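Local coordinates for protein tumor necrosis factor ligand superfamily member 9 (Mus musculus, PDB 6MKB) that binds the receptor TNFRSF9 (4-1BB) as a membrane-anchored cytokine of the tumor necrosis factor family and induces the proliferation of activated T cells, at residues B[19-24]-B[149-154]; B[57-62]-B[122-127]; B[84-89]-B[134-139]. One frame throughout, in Å; residues are numbered along the deposited sequence.

All three contacts lie in the extracellular TNF homology domain. Interaction 3, pairing strands 80-90 and 129-140, sits deepest, its centre about 8 Å from that of the chain. Interaction 2 pairs strands 58-70 and 115-125 farther out, about 17 Å from the centre, and one of its faces meets the second subunit. Both are antiparallel ladders with four backbone hydrogen bonds. They touch through Leu87, which packs on Val62 and Leu123. No direct hydrogen bond joins the segments of interaction 1. Through Leu21, packed on Trp149 and Leu151, and a water, its loop rests on strand 149-166. It shares the Asn23 glycan with interaction 3, and Thr24 O and Asn23 OD1 accept from Leu135 N and Ala137 N.

Interaction 1: residues B[19-24]-B[149-154]; sequences ASLCNT and WELSYP. With NAG (2-acetamido-2-deoxy-beta-D-glucopyranose), chain F.
Leu21 lies alongside Trp149, the two side chains pointing the same way. Its CG sits anti to the carbonyl carbon (chi1 -58°), which turns the branched end toward strand 149-150. CB is too far from the strand to touch it. CG is the first atom to meet it, 3.9 Å from Trp149 O and close to Trp149 CB as well. Beyond CG the two methyls part. CD1 packs on Trp149 CB at 3.7 Å and approaches the indole obliquely. CD2 reaches toward Leu151 and ends 4.4 Å from its CG, a looser contact. Leu68 of strand 58-70 and Leu135 and Leu139 of strand 129-140 also pack on Leu21, so this leucine is buried, although the loop that carries it is largely irregular.

No direct hydrogen bond joins the two segments. Ser20 CA makes a CA-H...O contact of 3.5 Å with Trp149 O. Ala19 O lies 3.4 Å from Glu150 CB. From there the Glu150 chain runs out extended, and a water closes the gap. It donates to Ala19 O at 2.7 Å and to Glu150 OE2 at 2.7 Å.

Farther along the loop, Asn23 carries an N-linked glycan. Its ND2 is covalently bonded to C1 of the first sugar. Its OD1 accepts a hydrogen bond from Ala137 N, so strand 129-140 holds the amide that bears the sugar. On the other segment, the Leu151 side chain is about 5 Å from a sodium ion at Lys67, Ser69 and Asn155. The contact lays the loop between strands 10-15 and 24-29 over the beginning of strand 149-166 in the jelly-roll beta sandwich of the TNF homology domain.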
loop_
_atom_site.group_PDB
_atom_site.type_symbol
_atom_site.label_atom_id
_atom_site.label_comp_id
_atom_site.label_asym_id
_atom_site.label_seq_id
_atom_site.Cartn_x
_atom_site.Cartn_y
_atom_site.Cartn_z
ATOM N N ALA B 19 20.062 3.673 11.296
ATOM C CA ALA B 19 21.261 4.083 10.536
ATOM C C ALA B 19 21.777 3.036 9.541
ATOM O O ALA B 19 22.442 3.395 8.566
ATOM C CB ALA B 19 22.382 4.461 11.500
ATOM N N SER B 20 21.502 1.763 9.804
ATOM C CA SER B 20 21.908 0.623 8.971
ATOM C C SER B 20 20.880 -0.476 9.124
ATOM O O SER B 20 20.044 -0.393 10.027
ATOM C CB SER B 20 23.299 0.130 9.367
ATOM O OG SER B 20 23.306 -0.440 10.667
ATOM N N LEU B 21 20.919 -1.493 8.257
ATOM C CA LEU B 21 19.931 -2.555 8.352
ATOM C C LEU B 21 20.441 -3.739 9.159
ATOM O O LEU B 21 21.622 -4.072 9.145
ATOM C CB LEU B 21 19.455 -3.015 6.964
ATOM C CG LEU B 21 18.822 -1.975 6.040
ATOM C CD1 LEU B 21 18.395 -2.608 4.736
ATOM C CD2 LEU B 21 17.660 -1.214 6.714
ATOM N N CYS B 22 19.532 -4.354 9.889
ATOM C CA CYS B 22 19.769 -5.527 10.715
ATOM C C CYS B 22 18.420 -6.185 11.019
ATOM O O CYS B 22 17.357 -5.589 10.771
ATOM C CB CYS B 22 20.516 -5.148 11.994
ATOM S SG CYS B 22 19.624 -3.972 13.047
ATOM N N ASN B 23 18.474 -7.406 11.565
ATOM C CA ASN B 23 17.288 -8.162 11.946
ATOM C C ASN B 23 16.928 -7.751 13.366
ATOM O O ASN B 23 17.672 -8.057 14.297
ATOM C CB ASN B 23 17.521 -9.680 11.777
ATOM C CG ASN B 23 17.779 -10.103 10.349
ATOM O OD1 ASN B 23 17.461 -9.405 9.384
ATOM N ND2 ASN B 23 18.369 -11.262 10.189
ATOM N N THR B 24 15.825 -6.984 13.516
ATOM C CA THR B 24 15.358 -6.408 14.791
ATOM C C THR B 24 13.856 -6.042 14.746
ATOM O O THR B 24 13.269 -5.941 13.670
ATOM C CB THR B 24 16.195 -5.119 15.107
ATOM O OG1 THR B 24 15.912 -4.655 16.430
ATOM C CG2 THR B 24 15.949 -3.970 14.104
ATOM N N TRP B 149 22.102 0.954 3.272
ATOM C CA TRP B 149 20.697 1.370 3.341
ATOM C C TRP B 149 20.347 1.752 4.748
ATOM O O TRP B 149 20.947 1.239 5.690
ATOM C CB TRP B 149 19.744 0.269 2.852
ATOM C CG TRP B 149 19.912 -0.112 1.408
ATOM C CD1 TRP B 149 20.668 -1.128 0.917
ATOM C CD2 TRP B 149 19.309 0.529 0.272
ATOM N NE1 TRP B 149 20.541 -1.194 -0.449
ATOM C CE2 TRP B 149 19.708 -0.190 -0.873
ATOM C CE3 TRP B 149 18.419 1.611 0.116
ATOM C CZ2 TRP B 149 19.263 0.147 -2.168
ATOM C CZ3 TRP B 149 17.956 1.932 -1.156
ATOM C CH2 TRP B 149 18.379 1.206 -2.281
ATOM N N GLU B 150 19.358 2.640 4.900
ATOM C CA GLU B 150 18.919 3.113 6.207
ATOM C C GLU B 150 17.436 3.472 6.191
ATOM O O GLU B 150 16.840 3.677 5.122
ATOM C CB GLU B 150 19.754 4.346 6.644
ATOM C CG GLU B 150 19.439 5.613 5.854
ATOM C CD GLU B 150 20.210 6.869 6.192
ATOM O OE1 GLU B 150 20.318 7.740 5.302
ATOM O OE2 GLU B 150 20.707 6.992 7.334
ATOM N N LEU B 151 16.857 3.552 7.397
ATOM C CA LEU B 151 15.497 4.015 7.626
ATOM C C LEU B 151 15.643 5.337 8.309
ATOM O O LEU B 151 16.104 5.363 9.446
ATOM C CB LEU B 151 14.639 3.031 8.470
ATOM C CG LEU B 151 14.494 1.577 8.023
ATOM C CD1 LEU B 151 13.426 0.892 8.856
ATOM C CD2 LEU B 151 14.138 1.470 6.545
ATOM N N SER B 152 15.366 6.438 7.613
ATOM C CA SER B 152 15.541 7.753 8.208
ATOM C C SER B 152 14.418 8.733 7.893
ATOM O O SER B 152 13.734 8.606 6.895
ATOM C CB SER B 152 16.863 8.359 7.747
ATOM O OG SER B 152 16.908 8.551 6.342
ATOM N N TYR B 153 14.271 9.736 8.743
ATOM C CA TYR B 153 13.388 10.872 8.549
ATOM C C TYR B 153 14.118 11.829 7.559
ATOM O O TYR B 153 15.343 11.914 7.656
ATOM C CB TYR B 153 13.112 11.539 9.907
ATOM C CG TYR B 153 12.263 12.782 9.787
ATOM C CD1 TYR B 153 10.874 12.701 9.793
ATOM C CD2 TYR B 153 12.845 14.038 9.614
ATOM C CE1 TYR B 153 10.087 13.835 9.630
ATOM C CE2 TYR B 153 12.065 15.176 9.445
ATOM C CZ TYR B 153 10.685 15.068 9.454
ATOM O OH TYR B 153 9.891 16.168 9.279
ATOM N N PRO B 154 13.476 12.480 6.550
ATOM C CA PRO B 154 12.029 12.606 6.288
ATOM C C PRO B 154 11.393 11.507 5.430
ATOM O O PRO B 154 10.178 11.539 5.273
ATOM C CB PRO B 154 11.934 13.987 5.616
ATOM C CG PRO B 154 13.209 14.109 4.846
ATOM C CD PRO B 154 14.254 13.377 5.662
HETATM C C1 NAG F . 18.690 -11.805 8.903
HETATM C C2 NAG F . 20.188 -12.074 8.771
HETATM C C3 NAG F . 20.457 -12.762 7.433
HETATM C C4 NAG F . 19.555 -13.975 7.180
HETATM C C5 NAG F . 18.092 -13.633 7.449
HETATM C C6 NAG F . 17.182 -14.853 7.388
HETATM C C7 NAG F . 21.820 -10.371 9.547
HETATM C C8 NAG F . 22.003 -8.887 9.544
HETATM N N2 NAG F . 20.864 -10.798 8.732
HETATM O O3 NAG F . 21.844 -13.126 7.347
HETATM O O4 NAG F . 19.699 -14.413 5.826
HETATM O O5 NAG F . 17.946 -13.021 8.739
HETATM O O6 NAG F . 15.850 -14.361 7.226
HETATM O O7 NAG F . 22.524 -11.084 10.235
HETATM O O HOH W 1 23.142 5.986 8.010
#

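Interaction 2: residues B[57-62]-B[122-127]; sequences PGLYYV and LLLLKA
Gly58 and Leu125 exchange two backbone hydrogen bonds, and so do Tyr60 and Leu123. Gly58 N gives to Leu125 O at 3.0 Å, and Leu125 N returns to Gly58 O at 2.9 Å. Tyr60 N reaches Leu123 O at 2.9 Å and Leu123 N reaches Tyr60 O at 2.8 Å. All four bonds are close to straight. Between and beyond these pairs lie the non-hydrogen-bonded pairs Leu59 with Leu124 and Tyr61 with Leu122. Across them the backbones are tied by CA-H...O contacts, such as Leu122 CA to Tyr60 O.

Tyr60, Leu123 and Leu125 share one face, and Val62 packs beside Leu123. Leu125 crosses Tyr60 at about a right angle. Its CD1 comes obliquely to the ring, 3.7 Å from Tyr60 CD1. The hydroxyl of Tyr60 is hydrogen-bonded to Ser56 O. Val62 and Leu123 also cross squarely. With CG1 of Val62 anti to its backbone N (chi1 -168°), the other methyl, CG2, is left to meet Leu123 CD1 at 3.7 Å. Leu87 and Val93 add to this buried layer.

The other face holds Leu59, Tyr61, Leu122 and Leu124. Leu59 CD1 rests 4.0 Å from Leu124 CD2. Leu122 CD2 lies 3.8 Å from Tyr61 CB and sits at the edge of the Tyr61 ring, near its plane. That ring stacks on Phe162 of the same chain and meets the ring of Phe63 of the second subunit. At the end of the ladder, Pro57 packs against Ala127.

Strand 58-70 is thus gripped between strands 115-125 and 149-166. One face turns into the sandwich, while Tyr61 and Leu122 on the other reach the dimer interface of this TNF-family jelly roll.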
loop_
_atom_site.group_PDB
_atom_site.type_symbol
_atom_site.label_atom_id
_atom_site.label_comp_id
_atom_site.label_asym_id
_atom_site.label_seq_id
_atom_site.Cartn_x
_atom_site.Cartn_y
_atom_site.Cartn_z
ATOM N N PRO B 57 -12.485 -6.023 18.698
ATOM C CA PRO B 57 -12.350 -6.931 17.548
ATOM C C PRO B 57 -13.092 -6.446 16.294
ATOM O O PRO B 57 -14.114 -5.737 16.361
ATOM C CB PRO B 57 -12.969 -8.230 18.059
ATOM C CG PRO B 57 -14.004 -7.769 19.048
ATOM C CD PRO B 57 -13.437 -6.559 19.702
ATOM N N GLY B 58 -12.591 -6.900 15.155
ATOM C CA GLY B 58 -13.171 -6.609 13.859
ATOM C C GLY B 58 -12.225 -6.822 12.705
ATOM O O GLY B 58 -11.131 -7.374 12.874
ATOM N N LEU B 59 -12.659 -6.387 11.520
ATOM C CA LEU B 59 -11.885 -6.460 10.288
ATOM C C LEU B 59 -11.104 -5.156 10.143
ATOM O O LEU B 59 -11.697 -4.075 10.041
ATOM C CB LEU B 59 -12.806 -6.717 9.080
ATOM C CG LEU B 59 -12.125 -6.991 7.741
ATOM C CD1 LEU B 59 -11.397 -8.352 7.743
ATOM C CD2 LEU B 59 -13.135 -6.907 6.603
ATOM N N TYR B 60 -9.771 -5.256 10.204
ATOM C CA TYR B 60 -8.893 -4.099 10.106
ATOM C C TYR B 60 -8.118 -4.123 8.810
ATOM O O TYR B 60 -7.658 -5.183 8.378
ATOM C CB TYR B 60 -7.882 -4.052 11.285
ATOM C CG TYR B 60 -8.465 -3.639 12.619
ATOM C CD1 TYR B 60 -9.149 -4.556 13.418
ATOM C CD2 TYR B 60 -8.300 -2.344 13.104
ATOM C CE1 TYR B 60 -9.688 -4.184 14.650
ATOM C CE2 TYR B 60 -8.823 -1.963 14.340
ATOM C CZ TYR B 60 -9.533 -2.883 15.103
ATOM O OH TYR B 60 -10.066 -2.513 16.319
ATOM N N TYR B 61 -7.949 -2.945 8.205
ATOM C CA TYR B 61 -7.094 -2.773 7.053
ATOM C C TYR B 61 -5.738 -2.444 7.644
ATOM O O TYR B 61 -5.598 -1.396 8.278
ATOM C CB TYR B 61 -7.641 -1.667 6.157
ATOM C CG TYR B 61 -6.794 -1.331 4.946
ATOM C CD1 TYR B 61 -5.645 -0.553 5.068
ATOM C CD2 TYR B 61 -7.214 -1.668 3.666
ATOM C CE1 TYR B 61 -4.893 -0.194 3.954
ATOM C CE2 TYR B 61 -6.493 -1.280 2.546
ATOM C CZ TYR B 61 -5.312 -0.574 2.694
ATOM O OH TYR B 61 -4.578 -0.206 1.584
ATOM N N VAL B 62 -4.777 -3.376 7.565
ATOM C CA VAL B 62 -3.449 -3.165 8.142
ATOM C C VAL B 62 -2.516 -2.814 7.006
ATOM O O VAL B 62 -2.611 -3.412 5.926
ATOM C CB VAL B 62 -2.968 -4.390 8.957
ATOM C CG1 VAL B 62 -1.739 -4.034 9.791
ATOM C CG2 VAL B 62 -4.077 -4.928 9.849
ATOM N N LEU B 122 -6.352 -7.042 4.707
ATOM C CA LEU B 122 -7.530 -6.964 5.545
ATOM C C LEU B 122 -7.458 -8.161 6.481
ATOM O O LEU B 122 -7.381 -9.300 6.015
ATOM C CB LEU B 122 -8.802 -6.942 4.691
ATOM C CG LEU B 122 -9.157 -5.604 4.017
ATOM C CD1 LEU B 122 -10.084 -5.828 2.822
ATOM C CD2 LEU B 122 -9.801 -4.617 5.012
ATOM N N LEU B 123 -7.373 -7.910 7.790
ATOM C CA LEU B 123 -7.210 -8.979 8.785
ATOM C C LEU B 123 -8.258 -8.943 9.889
ATOM O O LEU B 123 -8.625 -7.869 10.382
ATOM C CB LEU B 123 -5.808 -8.874 9.452
ATOM C CG LEU B 123 -4.568 -9.067 8.556
ATOM C CD1 LEU B 123 -3.332 -8.494 9.220
ATOM C CD2 LEU B 123 -4.333 -10.519 8.240
ATOM N N LEU B 124 -8.700 -10.135 10.310
ATOM C CA LEU B 124 -9.605 -10.273 11.448
ATOM C C LEU B 124 -8.766 -10.237 12.719
ATOM O O LEU B 124 -7.917 -11.112 12.938
ATOM C CB LEU B 124 -10.443 -11.556 11.388
ATOM C CG LEU B 124 -11.595 -11.609 10.395
ATOM C CD1 LEU B 124 -12.142 -13.005 10.338
ATOM C CD2 LEU B 124 -12.693 -10.600 10.748
ATOM N N LEU B 125 -8.948 -9.184 13.508
ATOM C CA LEU B 125 -8.222 -9.002 14.761
ATOM C C LEU B 125 -9.172 -9.139 15.948
ATOM O O LEU B 125 -10.378 -8.865 15.837
ATOM C CB LEU B 125 -7.488 -7.646 14.798
ATOM C CG LEU B 125 -6.450 -7.365 13.677
ATOM C CD1 LEU B 125 -5.778 -6.017 13.886
ATOM C CD2 LEU B 125 -5.383 -8.458 13.576
ATOM N N LYS B 126 -8.620 -9.610 17.073
ATOM C CA LYS B 126 -9.308 -9.859 18.336
ATOM C C LYS B 126 -9.088 -8.698 19.285
ATOM O O LYS B 126 -8.230 -7.847 19.032
ATOM C CB LYS B 126 -8.787 -11.162 18.974
ATOM C CG LYS B 126 -8.745 -12.390 18.074
ATOM C CD LYS B 126 -10.116 -13.006 17.884
ATOM C CE LYS B 126 -10.095 -14.407 17.354
ATOM N NZ LYS B 126 -11.449 -15.019 17.454
ATOM N N ALA B 127 -9.849 -8.665 20.374
ATOM C CA ALA B 127 -9.714 -7.660 21.421
ATOM C C ALA B 127 -8.405 -7.926 22.175
ATOM O O ALA B 127 -8.185 -9.035 22.654
ATOM C CB ALA B 127 -10.913 -7.724 22.371
#

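Interaction 3: residues B[84-89]-B[134-139]; sequences SLVLQA and GLRAYL. With NAG (2-acetamido-2-deoxy-beta-D-glucopyranose), chain C; NAG (2-acetamido-2-deoxy-beta-D-glucopyranose), chain F.
Ser84 and Arg136 form a hydrogen-bonded antiparallel pair, as do Val86 and Gly134. Ser84 N gives to Arg136 O at 2.7 Å, and Arg136 N gives to Ser84 O at 2.8 Å. Val86 N reaches Gly134 O at 2.8 Å, and Gly134 N reaches Val86 O at 2.9 Å. Every backbone N and O of these two pairs that faces across the ladder is therefore satisfied.

Side-chain polar groups look elsewhere. Ser84 OG bonds to Thr102 OG1, and Gln88 OE1 to Ser132 OG. Gln88 NE2 passes 3.4 Å from Arg136 NH2, but both are donors and no bond forms. Their amide and guanidinium planes stand 84° apart. Arg136 bends at chi2 and chi3, which brings NE back to Leu135 O at 2.8 Å, from above the carbonyl plane. Its CG packs on Val86 CG2.

Ala137 O accepts from N2 of the first glycan sugar at 3.1 Å, and the second sugar lies over one face of the Tyr138 ring. This is a regular antiparallel ladder within the TNF homology jelly roll, with the Asn23 glycan packed beside Ala137 and Tyr138.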
loop_
_atom_site.group_PDB
_atom_site.type_symbol
_atom_site.label_atom_id
_atom_site.label_comp_id
_atom_site.label_asym_id
_atom_site.label_seq_id
_atom_site.Cartn_x
_atom_site.Cartn_y
_atom_site.Cartn_z
ATOM N N SER B 84 12.904 -6.877 4.094
ATOM C CA SER B 84 11.546 -7.178 4.494
ATOM C C SER B 84 11.078 -6.414 5.718
ATOM O O SER B 84 11.862 -6.169 6.635
ATOM C CB SER B 84 11.463 -8.657 4.827
ATOM O OG SER B 84 10.657 -9.354 3.904
ATOM N N LEU B 85 9.769 -6.092 5.749
ATOM C CA LEU B 85 8.998 -5.587 6.894
ATOM C C LEU B 85 8.039 -6.708 7.214
ATOM O O LEU B 85 7.207 -7.051 6.367
ATOM C CB LEU B 85 8.262 -4.271 6.620
ATOM C CG LEU B 85 9.060 -2.962 6.516
ATOM C CD1 LEU B 85 8.108 -1.799 6.521
ATOM C CD2 LEU B 85 10.092 -2.804 7.649
ATOM N N VAL B 86 8.239 -7.377 8.355
ATOM C CA VAL B 86 7.438 -8.540 8.731
ATOM C C VAL B 86 6.459 -8.159 9.829
ATOM O O VAL B 86 6.888 -7.749 10.901
ATOM C CB VAL B 86 8.348 -9.739 9.155
ATOM C CG1 VAL B 86 7.515 -10.965 9.517
ATOM C CG2 VAL B 86 9.374 -10.093 8.071
ATOM N N LEU B 87 5.143 -8.295 9.561
ATOM C CA LEU B 87 4.096 -8.003 10.544
ATOM C C LEU B 87 4.027 -9.148 11.524
ATOM O O LEU B 87 3.750 -10.254 11.112
ATOM C CB LEU B 87 2.719 -7.764 9.877
ATOM C CG LEU B 87 1.549 -7.382 10.840
ATOM C CD1 LEU B 87 1.754 -6.022 11.483
ATOM C CD2 LEU B 87 0.230 -7.415 10.131
ATOM N N GLN B 88 4.315 -8.886 12.808
ATOM C CA GLN B 88 4.330 -9.871 13.894
ATOM C C GLN B 88 3.070 -9.705 14.748
ATOM O O GLN B 88 2.947 -8.730 15.479
ATOM C CB GLN B 88 5.611 -9.711 14.728
ATOM C CG GLN B 88 6.915 -9.853 13.908
ATOM C CD GLN B 88 8.149 -9.290 14.590
ATOM O OE1 GLN B 88 8.089 -8.521 15.572
ATOM N NE2 GLN B 88 9.306 -9.666 14.076
ATOM N N ALA B 89 2.109 -10.629 14.611
ATOM C CA ALA B 89 0.819 -10.592 15.307
ATOM C C ALA B 89 0.747 -11.586 16.470
ATOM O O ALA B 89 1.157 -12.744 16.332
ATOM C CB ALA B 89 -0.310 -10.868 14.326
ATOM N N GLY B 134 8.885 -6.381 12.423
ATOM C CA GLY B 134 10.286 -6.754 12.362
ATOM C C GLY B 134 10.927 -6.363 11.051
ATOM O O GLY B 134 10.352 -6.546 9.975
ATOM N N LEU B 135 12.107 -5.771 11.142
ATOM C CA LEU B 135 12.915 -5.484 9.977
ATOM C C LEU B 135 13.771 -6.755 9.699
ATOM O O LEU B 135 14.395 -7.274 10.617
ATOM C CB LEU B 135 13.779 -4.229 10.224
ATOM C CG LEU B 135 14.856 -3.897 9.149
ATOM C CD1 LEU B 135 14.225 -3.456 7.814
ATOM C CD2 LEU B 135 15.835 -2.863 9.670
ATOM N N ARG B 136 13.732 -7.284 8.472
ATOM C CA ARG B 136 14.538 -8.439 8.047
ATOM C C ARG B 136 15.340 -8.068 6.804
ATOM O O ARG B 136 14.840 -7.339 5.946
ATOM C CB ARG B 136 13.680 -9.704 7.761
ATOM C CG ARG B 136 13.036 -10.397 8.973
ATOM C CD ARG B 136 13.989 -10.550 10.142
ATOM N NE ARG B 136 13.471 -9.784 11.280
ATOM C CZ ARG B 136 13.099 -10.315 12.434
ATOM N NH1 ARG B 136 13.259 -11.613 12.658
ATOM N NH2 ARG B 136 12.638 -9.540 13.408
ATOM N N ALA B 137 16.589 -8.546 6.705
ATOM C CA ALA B 137 17.430 -8.256 5.547
ATOM C C ALA B 137 18.585 -9.251 5.396
ATOM O O ALA B 137 19.222 -9.632 6.374
ATOM C CB ALA B 137 17.981 -6.829 5.629
ATOM N N TYR B 138 18.828 -9.672 4.161
ATOM C CA TYR B 138 19.964 -10.462 3.744
ATOM C C TYR B 138 20.622 -9.690 2.607
ATOM O O TYR B 138 20.048 -9.599 1.523
ATOM C CB TYR B 138 19.591 -11.895 3.334
ATOM C CG TYR B 138 20.761 -12.650 2.728
ATOM C CD1 TYR B 138 21.964 -12.790 3.421
ATOM C CD2 TYR B 138 20.680 -13.192 1.447
ATOM C CE1 TYR B 138 23.055 -13.446 2.856
ATOM C CE2 TYR B 138 21.754 -13.883 0.885
ATOM C CZ TYR B 138 22.939 -14.016 1.598
ATOM O OH TYR B 138 24.010 -14.696 1.061
ATOM N N LEU B 139 21.772 -9.053 2.888
ATOM C CA LEU B 139 22.491 -8.242 1.910
ATOM C C LEU B 139 23.901 -8.750 1.741
ATOM O O LEU B 139 24.558 -9.087 2.732
ATOM C CB LEU B 139 22.485 -6.741 2.301
ATOM C CG LEU B 139 21.098 -6.064 2.375
ATOM C CD1 LEU B 139 21.158 -4.746 3.145
ATOM C CD2 LEU B 139 20.456 -5.918 0.992
HETATM C C1 NAG C . 20.419 -15.616 5.583
HETATM C C2 NAG C . 19.995 -16.128 4.204
HETATM C C3 NAG C . 20.902 -17.268 3.719
HETATM C C4 NAG C . 22.390 -16.918 3.822
HETATM C C5 NAG C . 22.727 -16.410 5.233
HETATM C C6 NAG C . 24.150 -15.862 5.321
HETATM C C7 NAG C . 17.666 -16.058 3.396
HETATM C C8 NAG C . 16.273 -16.544 3.678
HETATM N N2 NAG C . 18.595 -16.518 4.234
HETATM O O3 NAG C . 20.596 -17.596 2.359
HETATM O O4 NAG C . 23.172 -18.074 3.478
HETATM O O5 NAG C . 21.832 -15.362 5.626
HETATM O O6 NAG C . 24.291 -15.103 6.522
HETATM O O7 NAG C . 17.903 -15.311 2.456
HETATM C C1 NAG F . 18.690 -11.805 8.903
HETATM C C2 NAG F . 20.188 -12.074 8.771
HETATM C C3 NAG F . 20.457 -12.762 7.433
HETATM C C4 NAG F . 19.555 -13.975 7.180
HETATM C C5 NAG F . 18.092 -13.633 7.449
HETATM C C6 NAG F . 17.182 -14.853 7.388
HETATM C C7 NAG F . 21.820 -10.371 9.547
HETATM C C8 NAG F . 22.003 -8.887 9.544
HETATM N N2 NAG F . 20.864 -10.798 8.732
HETATM O O3 NAG F . 21.844 -13.126 7.347
HETATM O O4 NAG F . 19.699 -14.413 5.826
HETATM O O5 NAG F . 17.946 -13.021 8.739
HETATM O O6 NAG F . 15.850 -14.361 7.226
HETATM O O7 NAG F . 22.524 -11.084 10.235
#